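Local coordinates for protein, Family 18 Chitinase (Crocus vernus, PDB 3SIM) that probably binds chitin and may hydrolyse its glycosidic bonds, as a plant family 18 glycoside hydrolase built on a TIM barrel, at residues L110-I124 against I141-I154. Residues are numbered along the deposited sequence; the frame is centred on the assembly and turned at random.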
ATOM      1  N   LEU A 110      13.499   9.315   4.426  1.00 10.04           N
ATOM      2  CA  LEU A 110      12.478   8.425   4.999  1.00  9.51           C
ATOM      3  C   LEU A 110      12.601   8.201   6.490  1.00 10.11           C
ATOM      4  O   LEU A 110      11.650   8.198   7.151  1.00 10.51           O
ATOM      5  CB  LEU A 110      12.317   7.156   4.199  1.00 10.35           C
ATOM      6  CG  LEU A 110      11.732   7.316   2.785  1.00  8.05           C
ATOM      7  CD1 LEU A 110      11.799   6.055   2.040  1.00  7.96           C
ATOM      8  CD2 LEU A 110      10.355   7.888   2.763  1.00  7.44           C
ATOM      9  N   THR A 111      13.826   8.065   6.984  1.00 10.30           N
ATOM     10  CA  THR A 111      14.081   7.935   8.401  1.00 10.31           C
ATOM     11  C   THR A 111      13.556   9.170   9.133  1.00  9.03           C
ATOM     12  O   THR A 111      12.820   9.045  10.022  1.00  9.96           O
ATOM     13  CB  THR A 111      15.567   7.699   8.789  1.00  9.35           C
ATOM     14  OG1 THR A 111      15.979   6.401   8.442  1.00 12.45           O
ATOM     15  CG2 THR A 111      15.732   7.864  10.297  1.00 10.38           C
ATOM     16  N   ARG A 112      13.847  10.342   8.609  1.00  9.64           N
ATOM     17  CA  ARG A 112      13.268  11.581   9.127  1.00 11.17           C
ATOM     18  C   ARG A 112      11.728  11.621   9.091  1.00 11.28           C
ATOM     19  O   ARG A 112      11.126  11.927  10.049  1.00 11.49           O
ATOM     20  CB  ARG A 112      13.810  12.832   8.387  1.00 11.02           C
ATOM     21  CG  ARG A 112      13.211  14.136   8.881  1.00 11.76           C
ATOM     22  CD  ARG A 112      13.517  15.387   8.057  1.00 10.51           C
ATOM     23  NE  ARG A 112      12.760  16.496   8.549  1.00  8.21           N
ATOM     24  CZ  ARG A 112      11.552  16.791   8.152  1.00  9.90           C
ATOM     25  NH1 ARG A 112      11.003  16.073   7.211  1.00  9.79           N
ATOM     26  NH2 ARG A 112      10.902  17.773   8.675  1.00  5.96           N
ATOM     27  N   ILE A 113      11.124  11.276   7.973  1.00 11.89           N
ATOM     28  CA  ILE A 113       9.681  11.263   7.871  1.00 11.33           C
ATOM     29  C   ILE A 113       9.033  10.233   8.833  1.00 11.17           C
ATOM     30  O   ILE A 113       8.104  10.540   9.507  1.00 12.79           O
ATOM     31  CB  ILE A 113       9.186  11.061   6.380  1.00 11.53           C
ATOM     32  CG1 ILE A 113       9.408  12.309   5.512  1.00 12.13           C
ATOM     33  CG2 ILE A 113       7.719  10.705   6.289  1.00  9.78           C
ATOM     34  CD1 ILE A 113       9.455  12.078   4.099  1.00 10.39           C
ATOM     35  N   ILE A 114       9.572   9.036   8.861  1.00 11.27           N
ATOM     36  CA  ILE A 114       9.052   7.966   9.659  1.00 11.22           C
ATOM     37  C   ILE A 114       9.108   8.304  11.151  1.00 11.94           C
ATOM     38  O   ILE A 114       8.136   8.178  11.785  1.00 11.73           O
ATOM     39  CB  ILE A 114       9.778   6.624   9.370  1.00 11.21           C
ATOM     40  CG1 ILE A 114       9.400   6.093   7.985  1.00 10.32           C
ATOM     41  CG2 ILE A 114       9.514   5.641  10.458  1.00  8.06           C
ATOM     42  CD1 ILE A 114      10.264   5.046   7.483  1.00  8.69           C
ATOM     43  N   GLN A 115      10.244   8.791  11.633  1.00 12.27           N
ATOM     44  CA  GLN A 115      10.391   9.229  13.033  1.00 13.20           C
ATOM     45  C   GLN A 115       9.472  10.405  13.373  1.00 12.56           C
ATOM     46  O   GLN A 115       8.814  10.395  14.322  1.00 11.91           O
ATOM     47  CB  GLN A 115      11.860   9.532  13.409  1.00 13.51           C
ATOM     48  CG  GLN A 115      12.825   8.367  13.255  1.00 15.46           C
ATOM     49  CD  GLN A 115      14.289   8.715  13.524  1.00 17.47           C
ATOM     50  OE1 GLN A 115      14.709   9.811  13.342  1.00 20.38           O
ATOM     51  NE2 GLN A 115      15.032   7.767  13.950  1.00 14.41           N
ATOM     52  N   ARG A 116       9.427  11.390  12.505  1.00 12.00           N
ATOM     53  CA  ARG A 116       8.592  12.548  12.702  1.00 12.70           C
ATOM     54  C   ARG A 116       7.091  12.258  12.774  1.00 11.10           C
ATOM     55  O   ARG A 116       6.461  12.806  13.596  1.00  9.85           O
ATOM     56  CB  ARG A 116       8.880  13.670  11.696  1.00 12.19           C
ATOM     57  CG  ARG A 116       8.375  15.024  12.140  1.00 12.46           C
ATOM     58  CD  ARG A 116       8.746  16.139  11.168  1.00 11.47           C
ATOM     59  NE  ARG A 116       7.701  16.448  10.217  1.00 12.08           N
ATOM     60  CZ  ARG A 116       6.616  17.120  10.518  1.00 11.77           C
ATOM     61  NH1 ARG A 116       5.747  17.397   9.634  1.00 11.90           N
ATOM     62  NH2 ARG A 116       6.437  17.552  11.724  1.00 12.39           N
ATOM     63  N   TYR A 117       6.566  11.383  11.926  1.00 11.12           N
ATOM     64  CA  TYR A 117       5.153  11.039  11.928  1.00 11.59           C
ATOM     65  C   TYR A 117       4.794   9.868  12.898  1.00 13.43           C
ATOM     66  O   TYR A 117       3.667   9.449  12.981  1.00 14.12           O
ATOM     67  CB  TYR A 117       4.597  10.815  10.515  1.00 10.44           C
ATOM     68  CG  TYR A 117       4.435  12.085   9.662  1.00 12.69           C
ATOM     69  CD1 TYR A 117       5.510  12.678   9.063  1.00 11.54           C
ATOM     70  CD2 TYR A 117       3.203  12.646   9.460  1.00 10.87           C
ATOM     71  CE1 TYR A 117       5.357  13.830   8.300  1.00 12.27           C
ATOM     72  CE2 TYR A 117       3.035  13.742   8.696  1.00 10.67           C
ATOM     73  CZ  TYR A 117       4.107  14.346   8.122  1.00 11.30           C
ATOM     74  OH  TYR A 117       3.932  15.433   7.376  1.00 14.30           O
ATOM     75  N   ASN A 118       5.763   9.376  13.627  1.00 13.68           N
ATOM     76  CA  ASN A 118       5.545   8.209  14.470  1.00 15.03           C
ATOM     77  C   ASN A 118       5.101   6.903  13.733  1.00 13.92           C
ATOM     78  O   ASN A 118       4.253   6.278  14.198  1.00 11.49           O
ATOM     79  CB  ASN A 118       4.424   8.467  15.505  1.00 15.27           C
ATOM     80  CG  ASN A 118       4.450   9.852  16.142  0.50 17.90           C
ATOM     81  OD1 ASN A 118       3.514  10.659  15.981  1.00 19.12           O
ATOM     82  ND2 ASN A 118       5.515  10.125  16.859  1.00 16.38           N
ATOM     83  N   LEU A 119       5.639   6.615  12.571  1.00 13.18           N
ATOM     84  CA  LEU A 119       5.226   5.497  11.704  1.00 12.68           C
ATOM     85  C   LEU A 119       5.867   4.156  12.053  1.00 12.80           C
ATOM     86  O   LEU A 119       6.929   4.113  12.594  1.00 12.92           O
ATOM     87  CB  LEU A 119       5.457   5.851  10.237  1.00 11.08           C
ATOM     88  CG  LEU A 119       4.825   7.126   9.650  1.00 12.26           C
ATOM     89  CD1 LEU A 119       5.099   7.303   8.152  1.00  8.99           C
ATOM     90  CD2 LEU A 119       3.373   7.275  10.002  1.00  6.66           C
ATOM     91  N   ASP A 120       5.199   3.084  11.674  1.00 12.68           N
ATOM     92  CA  ASP A 120       5.569   1.718  11.963  1.00 13.01           C
ATOM     93  C   ASP A 120       6.068   0.854  10.790  1.00 13.04           C
ATOM     94  O   ASP A 120       6.628  -0.204  10.970  1.00 13.57           O
ATOM     95  CB  ASP A 120       4.368   1.052  12.600  1.00 14.33           C
ATOM     96  CG  ASP A 120       3.809   1.847  13.750  1.00 17.25           C
ATOM     97  OD1 ASP A 120       4.456   1.832  14.793  1.00 12.01           O
ATOM     98  OD2 ASP A 120       2.761   2.501  13.541  1.00 17.93           O
ATOM     99  N   GLY A 121       5.813   1.324   9.591  1.00 11.72           N
ATOM    100  CA  GLY A 121       6.079   0.619   8.371  1.00 11.85           C
ATOM    101  C   GLY A 121       6.134   1.405   7.073  1.00 11.44           C
ATOM    102  O   GLY A 121       5.836   2.545   7.049  1.00 11.25           O
ATOM    103  N   ILE A 122       6.552   0.750   6.005  1.00 11.55           N
ATOM    104  CA  ILE A 122       6.429   1.269   4.641  1.00 11.82           C
ATOM    105  C   ILE A 122       5.742   0.312   3.638  1.00 10.31           C
ATOM    106  O   ILE A 122       5.675  -0.870   3.851  1.00 11.01           O
ATOM    107  CB  ILE A 122       7.719   1.877   4.031  1.00 13.05           C
ATOM    108  CG1 ILE A 122       8.607   0.841   3.385  1.00 16.66           C
ATOM    109  CG2 ILE A 122       8.482   2.622   5.012  1.00 15.94           C
ATOM    110  CD1 ILE A 122       8.867  -0.230   4.182  1.00 20.68           C
ATOM    111  N   ASP A 123       5.266   0.874   2.558  1.00  8.54           N
ATOM    112  CA  ASP A 123       4.654   0.153   1.462  1.00  8.20           C
ATOM    113  C   ASP A 123       5.289   0.618   0.143  1.00  7.75           C
ATOM    114  O   ASP A 123       5.560   1.756  -0.031  1.00  6.65           O
ATOM    115  CB  ASP A 123       3.142   0.324   1.415  1.00  8.09           C
ATOM    116  CG  ASP A 123       2.494  -0.247   0.108  1.00 10.08           C
ATOM    117  OD1 ASP A 123       2.671  -1.408  -0.243  1.00 13.87           O
ATOM    118  OD2 ASP A 123       1.877   0.500  -0.593  1.00 13.12           O
ATOM    119  N   ILE A 124       5.456  -0.302  -0.771  1.00  7.30           N
ATOM    120  CA  ILE A 124       6.058   0.037  -2.040  1.00  7.91           C
ATOM    121  C   ILE A 124       5.054   0.076  -3.188  1.00  7.69           C
ATOM    122  O   ILE A 124       4.473  -0.912  -3.513  1.00  7.19           O
ATOM    123  CB  ILE A 124       7.228  -0.892  -2.418  1.00  7.66           C
ATOM    124  CG1 ILE A 124       8.137  -1.176  -1.207  1.00  8.80           C
ATOM    125  CG2 ILE A 124       7.892  -0.408  -3.610  1.00  6.01           C
ATOM    126  CD1 ILE A 124       8.794  -0.006  -0.644  1.00  4.72           C
ATOM    127  N   ILE A 141      15.231  -0.747  -3.543  1.00  9.21           N
ATOM    128  CA  ILE A 141      14.198  -1.046  -2.589  1.00  9.61           C
ATOM    129  C   ILE A 141      14.618  -2.077  -1.537  1.00  9.68           C
ATOM    130  O   ILE A 141      14.320  -1.910  -0.405  1.00  8.82           O
ATOM    131  CB  ILE A 141      12.847  -1.439  -3.231  1.00  8.61           C
ATOM    132  CG1 ILE A 141      12.443  -0.412  -4.278  1.00  8.65           C
ATOM    133  CG2 ILE A 141      11.770  -1.659  -2.191  1.00  7.07           C
ATOM    134  CD1 ILE A 141      12.141   0.896  -3.746  1.00 10.50           C
ATOM    135  N   GLY A 142      15.283  -3.130  -1.979  1.00  8.97           N
ATOM    136  CA  GLY A 142      15.758  -4.166  -1.081  1.00 10.91           C
ATOM    137  C   GLY A 142      16.734  -3.607  -0.051  1.00 11.79           C
ATOM    138  O   GLY A 142      16.513  -3.798   1.082  1.00 11.74           O
ATOM    139  N   ARG A 143      17.723  -2.823  -0.468  1.00 11.53           N
ATOM    140  CA  ARG A 143      18.636  -2.188   0.464  1.00 11.49           C
ATOM    141  C   ARG A 143      17.917  -1.213   1.421  1.00 10.98           C
ATOM    142  O   ARG A 143      18.150  -1.255   2.549  1.00 10.51           O
ATOM    143  CB  ARG A 143      19.830  -1.523  -0.234  1.00 12.48           C
ATOM    144  CG  ARG A 143      20.895  -2.497  -0.698  1.00 15.01           C
ATOM    145  CD  ARG A 143      21.991  -1.876  -1.559  1.00 20.65           C
ATOM    146  NE  ARG A 143      22.721  -0.814  -0.920  1.00 24.69           N
ATOM    147  CZ  ARG A 143      23.703  -0.129  -1.477  1.00 27.70           C
ATOM    148  NH1 ARG A 143      24.277   0.823  -0.801  1.00 26.86           N
ATOM    149  NH2 ARG A 143      24.082  -0.381  -2.694  1.00 23.03           N
ATOM    150  N   LEU A 144      16.978  -0.427   0.927  1.00 10.42           N
ATOM    151  CA  LEU A 144      16.206   0.474   1.765  1.00 10.62           C
ATOM    152  C   LEU A 144      15.419  -0.248   2.866  1.00 10.83           C
ATOM    153  O   LEU A 144      15.584   0.109   3.963  1.00 10.16           O
ATOM    154  CB  LEU A 144      15.155   1.166   0.914  1.00  9.89           C
ATOM    155  CG  LEU A 144      14.563   2.535   1.214  1.00 12.56           C
ATOM    156  CD1 LEU A 144      13.132   2.746   0.715  1.00 10.71           C
ATOM    157  CD2 LEU A 144      14.818   3.124   2.571  1.00  9.50           C
ATOM    158  N   ILE A 145      14.634  -1.251   2.547  1.00  9.57           N
ATOM    159  CA  ILE A 145      13.887  -1.950   3.558  1.00  9.95           C
ATOM    160  C   ILE A 145      14.808  -2.639   4.588  1.00 10.50           C
ATOM    161  O   ILE A 145      14.614  -2.472   5.716  1.00 10.21           O
ATOM    162  CB  ILE A 145      12.945  -2.956   2.930  1.00  9.75           C
ATOM    163  CG1 ILE A 145      11.934  -2.236   2.048  1.00  9.60           C
ATOM    164  CG2 ILE A 145      12.299  -3.855   3.984  1.00 11.03           C
ATOM    165  CD1 ILE A 145      11.231  -3.091   1.131  1.00 10.24           C
ATOM    166  N   THR A 146      15.837  -3.304   4.106  1.00 11.06           N
ATOM    167  CA  THR A 146      16.774  -4.053   4.906  1.00 13.13           C
ATOM    168  C   THR A 146      17.447  -3.100   5.904  1.00 12.62           C
ATOM    169  O   THR A 146      17.421  -3.364   7.061  1.00 12.09           O
ATOM    170  CB  THR A 146      17.838  -4.822   4.040  1.00 12.91           C
ATOM    171  OG1 THR A 146      17.242  -5.840   3.243  1.00 16.23           O
ATOM    172  CG2 THR A 146      18.843  -5.451   4.918  1.00 16.71           C
ATOM    173  N   THR A 147      17.901  -1.951   5.430  1.00 11.92           N
ATOM    174  CA  THR A 147      18.522  -0.939   6.281  1.00 11.96           C
ATOM    175  C   THR A 147      17.621  -0.346   7.352  1.00 11.73           C
ATOM    176  O   THR A 147      17.996  -0.234   8.457  1.00 11.36           O
ATOM    177  CB  THR A 147      19.125   0.260   5.470  1.00 11.80           C
ATOM    178  OG1 THR A 147      20.126  -0.202   4.610  1.00 13.02           O
ATOM    179  CG2 THR A 147      19.725   1.307   6.369  1.00  9.69           C
ATOM    180  N   LEU A 148      16.427   0.043   6.958  1.00 11.88           N
ATOM    181  CA  LEU A 148      15.465   0.637   7.825  1.00 11.45           C
ATOM    182  C   LEU A 148      15.087  -0.360   8.962  1.00 11.51           C
ATOM    183  O   LEU A 148      15.078   0.030  10.073  1.00 11.60           O
ATOM    184  CB  LEU A 148      14.256   1.126   7.039  1.00 10.98           C
ATOM    185  CG  LEU A 148      14.406   2.386   6.150  1.00 12.93           C
ATOM    186  CD1 LEU A 148      13.115   2.630   5.466  1.00 11.35           C
ATOM    187  CD2 LEU A 148      14.829   3.554   6.912  1.00 10.20           C
ATOM    188  N   LYS A 149      14.868  -1.622   8.615  1.00 11.11           N
ATOM    189  CA  LYS A 149      14.608  -2.679   9.581  1.00 12.58           C
ATOM    190  C   LYS A 149      15.795  -2.913  10.557  1.00 12.66           C
ATOM    191  O   LYS A 149      15.599  -2.989  11.718  1.00 13.27           O
ATOM    192  CB  LYS A 149      14.168  -3.976   8.880  1.00 11.51           C
ATOM    193  CG  LYS A 149      12.737  -4.018   8.322  1.00 11.30           C
ATOM    194  CD  LYS A 149      12.308  -5.410   7.920  1.00 10.42           C
ATOM    195  CE  LYS A 149      10.826  -5.504   7.454  1.00 10.09           C
ATOM    196  NZ  LYS A 149      10.316  -6.784   7.207  1.00  8.72           N
ATOM    197  N   LYS A 150      16.993  -2.973  10.027  1.00 13.16           N
ATOM    198  CA  LYS A 150      18.213  -3.132  10.814  1.00 14.65           C
ATOM    199  C   LYS A 150      18.468  -1.982  11.816  1.00 15.16           C
ATOM    200  O   LYS A 150      18.739  -2.261  12.896  1.00 15.27           O
ATOM    201  CB  LYS A 150      19.397  -3.437   9.924  1.00 13.85           C
ATOM    202  CG  LYS A 150      20.759  -3.481  10.517  1.00 18.45           C
ATOM    203  CD  LYS A 150      21.802  -3.646   9.421  1.00 21.48           C
ATOM    204  CE  LYS A 150      22.221  -2.348   8.853  1.00 23.49           C
ATOM    205  NZ  LYS A 150      22.451  -2.243   7.403  1.00 27.96           N
ATOM    206  N   ASN A 151      18.231  -0.736  11.431  1.00 15.41           N
ATOM    207  CA  ASN A 151      18.399   0.475  12.225  1.00 15.48           C
ATOM    208  C   ASN A 151      17.293   0.661  13.283  1.00 15.38           C
ATOM    209  O   ASN A 151      17.332   1.542  14.078  1.00 15.12           O
ATOM    210  CB  ASN A 151      18.484   1.721  11.357  1.00 16.27           C
ATOM    211  CG  ASN A 151      19.665   1.744  10.468  1.00 18.56           C
ATOM    212  OD1 ASN A 151      20.556   1.000  10.602  1.00 16.76           O
ATOM    213  ND2 ASN A 151      19.641   2.623   9.537  1.00 21.73           N
ATOM    214  N   GLY A 152      16.308  -0.220  13.221  1.00 14.67           N
ATOM    215  CA  GLY A 152      15.113  -0.208  14.034  1.00 13.88           C
ATOM    216  C   GLY A 152      14.042   0.838  13.726  1.00 13.74           C
ATOM    217  O   GLY A 152      13.230   1.092  14.533  1.00 13.31           O
ATOM    218  N   VAL A 153      14.126   1.480  12.576  1.00 12.90           N
ATOM    219  CA  VAL A 153      13.187   2.479  12.103  1.00 11.08           C
ATOM    220  C   VAL A 153      11.743   1.996  11.758  1.00 10.87           C
ATOM    221  O   VAL A 153      10.811   2.689  11.965  1.00 11.52           O
ATOM    222  CB  VAL A 153      13.801   3.342  10.953  1.00 11.95           C
ATOM    223  CG1 VAL A 153      12.887   4.449  10.597  1.00  8.26           C
ATOM    224  CG2 VAL A 153      15.156   3.866  11.352  1.00 11.32           C
ATOM    225  N   ILE A 154      11.637   0.814  11.187  1.00 10.63           N
ATOM    226  CA  ILE A 154      10.372   0.164  10.876  1.00 10.43           C
ATOM    227  C   ILE A 154      10.270  -1.263  11.385  1.00 11.96           C
ATOM    228  O   ILE A 154      11.212  -1.953  11.461  1.00 10.87           O
ATOM    229  CB  ILE A 154      10.027   0.190   9.356  1.00 11.02           C
ATOM    230  CG1 ILE A 154      10.949  -0.743   8.555  1.00  9.69           C
ATOM    231  CG2 ILE A 154       9.992   1.568   8.823  1.00  6.74           C
ATOM    232  CD1 ILE A 154      10.835  -0.660   7.142  1.00  8.50           C
TER
HETATM  233  O   HOH W   1      18.258   5.318   9.769  1.00 19.99           O
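The branch methyl CG2 of Ile154 meets the delta methyl CD1 of Ile114 at 3.7 Å. The first torsion of Ile154 (chi1 71°) sets CG1 between the backbone N and the carbonyl carbon and spreads its two branches: CG2 faces Ile114 of helix 110-116 and also lies near Gly121 CA, while CD1 reaches strand 121-124 and stops 3.6 Å from Ile122 CD1, the two side chains crossing nearly at right angles. Val153 is divided likewise. Its CG1, anti to the backbone N (chi1 -173°), packs 3.6 Å from Ile114 CG2, and its CG2 turns to Thr111. Farther along, Ile124 and Ile141 lie alongside one another, pointing opposite ways, with Ile124 CD1 3.7 Å from Ile141 CG2, and Leu110 CD1 touches Leu144 CD1 at 3.8 Å.

A water-mediated link joins the segments at the Thr111 border. Thr111 OG1 is hydrogen-bonded to Val107 O one turn earlier and accepts from a water at 2.9 Å; that water in turn accepts from Asn151 ND2. A Schellman motif, with Gly152 at positive phi, follows the last turn of helix 134-150 beside this bridge.

The neighbouring barrel helices 110-116 and 141-150 cross at -48°. Strand 121-124 runs almost antiparallel to the second helix, as expected within the beta-alpha-beta unit 121-125, 134-150, 156-159. Buried methyl packing, with direct polar bonds between the segments absent, implies that side-chain shape and the hydrophobic effect largely hold these layers together.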